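Local structure of CHAD domain protein (Streptomyces chartreusis, 6RN5) at residues T72-Q77 and L284-Y289. The protein probably binds polyphosphate, as expected of a phosin built on a CHAD domain, and also binds copper ions. Sequence-based numbering, arbitrary orientation.
Sequences TLHTFQ and LRLHRY. With SO4 (sulfate ion), chain G; SO4 (sulfate ion), chain F.
Leu-286 buries more surface here than any other residue, reaching from helix 274-295 toward the last turn of helix 56-75. Its CD1 lies 4.1 Å from His-74 ND1, the two side chains crossing at about a right angle; with CG anti to the backbone N (chi1 -177°), the imidazole extends out to that methyl. Beside it CD2 approaches Thr-75 OG1 at 4.3 Å. No direct hydrogen bond joins 72-77 to 284-289; two waters bridge them. One gives a proton to Leu-286 O at 2.7 Å and sits 2.6 Å from Thr-75 OG1; the other donates to Thr-72 OG1 and, weakly, to Tyr-289 O. Both helices belong to the all-helical CHAD domain, whose basic surfaces are consistent with polyphosphate binding; two sulfates, probably from the crystallisation liquor, sit on such a surface here. Tyr-289 OH donates to O4 of one sulfate at 2.7 Å, and Arg-288 meets the same ion edge-on, as Arg-64, Arg-67 and Arg-68 complete its site. Arg-285 turns its guanidinium edge to the second sulfate through weak bonds, NH1 to O2 at 3.3 Å and NH2 to O3 at 3.5 Å. A leucine in its place would probably cost the anion both weak bonds and a neighbouring positive charge.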
loop_
_atom_site.group_PDB
_atom_site.type_symbol
_atom_site.label_atom_id
_atom_site.label_comp_id
_atom_site.label_asym_id
_atom_site.label_seq_id
_atom_site.Cartn_x
_atom_site.Cartn_y
_atom_site.Cartn_z
ATOM N N THR A 72 -12.815 -31.847 -18.637
ATOM C CA THR A 72 -12.512 -33.167 -19.152
ATOM C C THR A 72 -12.717 -33.206 -20.667
ATOM O O THR A 72 -11.901 -33.771 -21.395
ATOM C CB THR A 72 -13.379 -34.190 -18.448
ATOM O OG1 THR A 72 -13.054 -34.168 -17.053
ATOM C CG2 THR A 72 -13.124 -35.579 -18.958
ATOM N N LEU A 73 -13.791 -32.581 -21.123
ATOM C CA LEU A 73 -14.113 -32.529 -22.539
ATOM C C LEU A 73 -13.095 -31.669 -23.294
ATOM O O LEU A 73 -13.049 -31.715 -24.487
ATOM C CB LEU A 73 -15.544 -32.025 -22.756
ATOM C CG LEU A 73 -16.611 -33.136 -22.826
ATOM C CD1 LEU A 73 -16.550 -34.114 -21.682
ATOM C CD2 LEU A 73 -17.999 -32.533 -22.887
ATOM N N HIS A 74 -12.304 -30.872 -22.589
ATOM C CA HIS A 74 -11.300 -30.041 -23.229
ATOM C C HIS A 74 -10.040 -30.867 -23.312
ATOM O O HIS A 74 -9.560 -31.118 -24.392
ATOM C CB HIS A 74 -11.050 -28.743 -22.419
ATOM C CG HIS A 74 -10.085 -27.813 -23.063
ATOM N ND1 HIS A 74 -8.757 -27.753 -22.715
ATOM C CD2 HIS A 74 -10.252 -26.922 -24.065
ATOM C CE1 HIS A 74 -8.150 -26.849 -23.455
ATOM N NE2 HIS A 74 -9.035 -26.324 -24.280
ATOM N N THR A 75 -9.516 -31.260 -22.147
ATOM C CA THR A 75 -8.229 -31.962 -22.018
ATOM C C THR A 75 -8.190 -33.251 -22.847
ATOM O O THR A 75 -7.134 -33.607 -23.409
ATOM C CB THR A 75 -7.943 -32.284 -20.531
ATOM O OG1 THR A 75 -7.915 -31.072 -19.778
ATOM C CG2 THR A 75 -6.626 -32.990 -20.363
ATOM N N PHE A 76 -9.330 -33.959 -22.878
ATOM C CA PHE A 76 -9.418 -35.317 -23.432
ATOM C C PHE A 76 -10.334 -35.340 -24.629
ATOM O O PHE A 76 -10.901 -36.375 -24.989
ATOM C CB PHE A 76 -9.901 -36.329 -22.366
ATOM C CG PHE A 76 -9.041 -36.371 -21.113
ATOM C CD1 PHE A 76 -7.881 -37.151 -21.059
ATOM C CD2 PHE A 76 -9.406 -35.657 -19.967
ATOM C CE1 PHE A 76 -7.108 -37.198 -19.883
ATOM C CE2 PHE A 76 -8.629 -35.697 -18.799
ATOM C CZ PHE A 76 -7.484 -36.455 -18.758
ATOM N N GLN A 77 -10.427 -34.188 -25.275
ATOM C CA GLN A 77 -11.290 -34.015 -26.413
ATOM C C GLN A 77 -10.933 -34.994 -27.500
ATOM O O GLN A 77 -11.815 -35.458 -28.186
ATOM C CB GLN A 77 -11.207 -32.604 -27.005
ATOM C CG GLN A 77 -12.285 -32.381 -28.066
ATOM C CD GLN A 77 -12.516 -30.924 -28.416
ATOM O OE1 GLN A 77 -12.209 -30.515 -29.525
ATOM N NE2 GLN A 77 -13.066 -30.128 -27.464
ATOM N N LEU A 284 -4.314 -24.140 -14.425
ATOM C CA LEU A 284 -4.004 -24.925 -13.230
ATOM C C LEU A 284 -5.193 -25.805 -12.869
ATOM O O LEU A 284 -5.058 -26.983 -12.560
ATOM C CB LEU A 284 -3.565 -24.014 -12.089
ATOM C CG LEU A 284 -3.491 -24.733 -10.738
ATOM C CD1 LEU A 284 -2.498 -25.858 -10.809
ATOM C CD2 LEU A 284 -3.070 -23.746 -9.672
ATOM N N ARG A 285 -6.372 -25.236 -12.984
ATOM C CA ARG A 285 -7.583 -25.995 -12.751
ATOM C C ARG A 285 -7.786 -27.143 -13.738
ATOM O O ARG A 285 -8.135 -28.265 -13.338
ATOM C CB ARG A 285 -8.787 -25.073 -12.713
ATOM C CG ARG A 285 -9.811 -25.655 -11.766
ATOM C CD ARG A 285 -10.867 -24.686 -11.356
ATOM N NE ARG A 285 -11.532 -24.100 -12.509
ATOM C CZ ARG A 285 -12.412 -23.099 -12.416
ATOM N NH1 ARG A 285 -12.760 -22.627 -11.219
ATOM N NH2 ARG A 285 -12.958 -22.581 -13.512
ATOM N N LEU A 286 -7.501 -26.878 -15.022
ATOM C CA LEU A 286 -7.523 -27.915 -16.046
ATOM C C LEU A 286 -6.616 -29.061 -15.665
ATOM O O LEU A 286 -6.996 -30.218 -15.811
ATOM C CB LEU A 286 -7.152 -27.332 -17.428
ATOM C CG LEU A 286 -8.276 -26.441 -17.996
ATOM C CD1 LEU A 286 -7.904 -25.661 -19.290
ATOM C CD2 LEU A 286 -9.480 -27.311 -18.270
ATOM N N HIS A 287 -5.424 -28.725 -15.182
ATOM C CA HIS A 287 -4.421 -29.714 -14.763
ATOM C C HIS A 287 -4.932 -30.506 -13.532
ATOM O O HIS A 287 -4.820 -31.684 -13.471
ATOM C CB HIS A 287 -3.067 -28.979 -14.478
ATOM C CG HIS A 287 -2.028 -29.824 -13.817
ATOM N ND1 HIS A 287 -1.549 -30.996 -14.369
ATOM C CD2 HIS A 287 -1.342 -29.646 -12.660
ATOM C CE1 HIS A 287 -0.620 -31.502 -13.576
ATOM N NE2 HIS A 287 -0.473 -30.700 -12.533
ATOM N N ARG A 288 -5.583 -29.848 -12.600
ATOM C CA ARG A 288 -6.036 -30.554 -11.399
ATOM C C ARG A 288 -7.053 -31.598 -11.752
ATOM O O ARG A 288 -6.963 -32.725 -11.302
ATOM C CB ARG A 288 -6.591 -29.564 -10.374
ATOM C CG ARG A 288 -5.491 -28.962 -9.471
ATOM C CD ARG A 288 -6.043 -28.892 -8.026
ATOM N NE ARG A 288 -7.165 -27.991 -8.083
ATOM C CZ ARG A 288 -8.438 -28.215 -7.787
ATOM N NH1 ARG A 288 -8.877 -29.332 -7.232
ATOM N NH2 ARG A 288 -9.279 -27.212 -7.995
ATOM N N TYR A 289 -7.950 -31.239 -12.650
ATOM C CA TYR A 289 -9.063 -32.097 -13.012
ATOM C C TYR A 289 -8.644 -33.205 -13.926
ATOM O O TYR A 289 -9.297 -34.231 -13.956
ATOM C CB TYR A 289 -10.177 -31.283 -13.681
ATOM C CG TYR A 289 -10.817 -30.228 -12.815
ATOM C CD1 TYR A 289 -10.741 -30.277 -11.421
ATOM C CD2 TYR A 289 -11.570 -29.210 -13.391
ATOM C CE1 TYR A 289 -11.382 -29.331 -10.642
ATOM C CE2 TYR A 289 -12.197 -28.265 -12.623
ATOM C CZ TYR A 289 -12.110 -28.315 -11.248
ATOM O OH TYR A 289 -12.740 -27.323 -10.468
HETATM S S SO4 G . -12.550 -27.444 -6.875
HETATM O O1 SO4 G . -13.865 -27.675 -7.441
HETATM O O2 SO4 G . -12.145 -28.702 -6.204
HETATM O O3 SO4 G . -12.573 -26.355 -5.894
HETATM O O4 SO4 G . -11.651 -27.024 -7.979
HETATM S S SO4 F . -15.147 -19.779 -11.476
HETATM O O1 SO4 F . -15.974 -20.866 -12.082
HETATM O O2 SO4 F . -14.709 -20.195 -10.138
HETATM O O3 SO4 F . -13.929 -19.451 -12.318
HETATM O O4 SO4 F . -16.049 -18.618 -11.302
HETATM O O HOH W 1 -10.232 -33.632 -16.530
HETATM O O HOH W 2 -8.915 -31.294 -17.360
#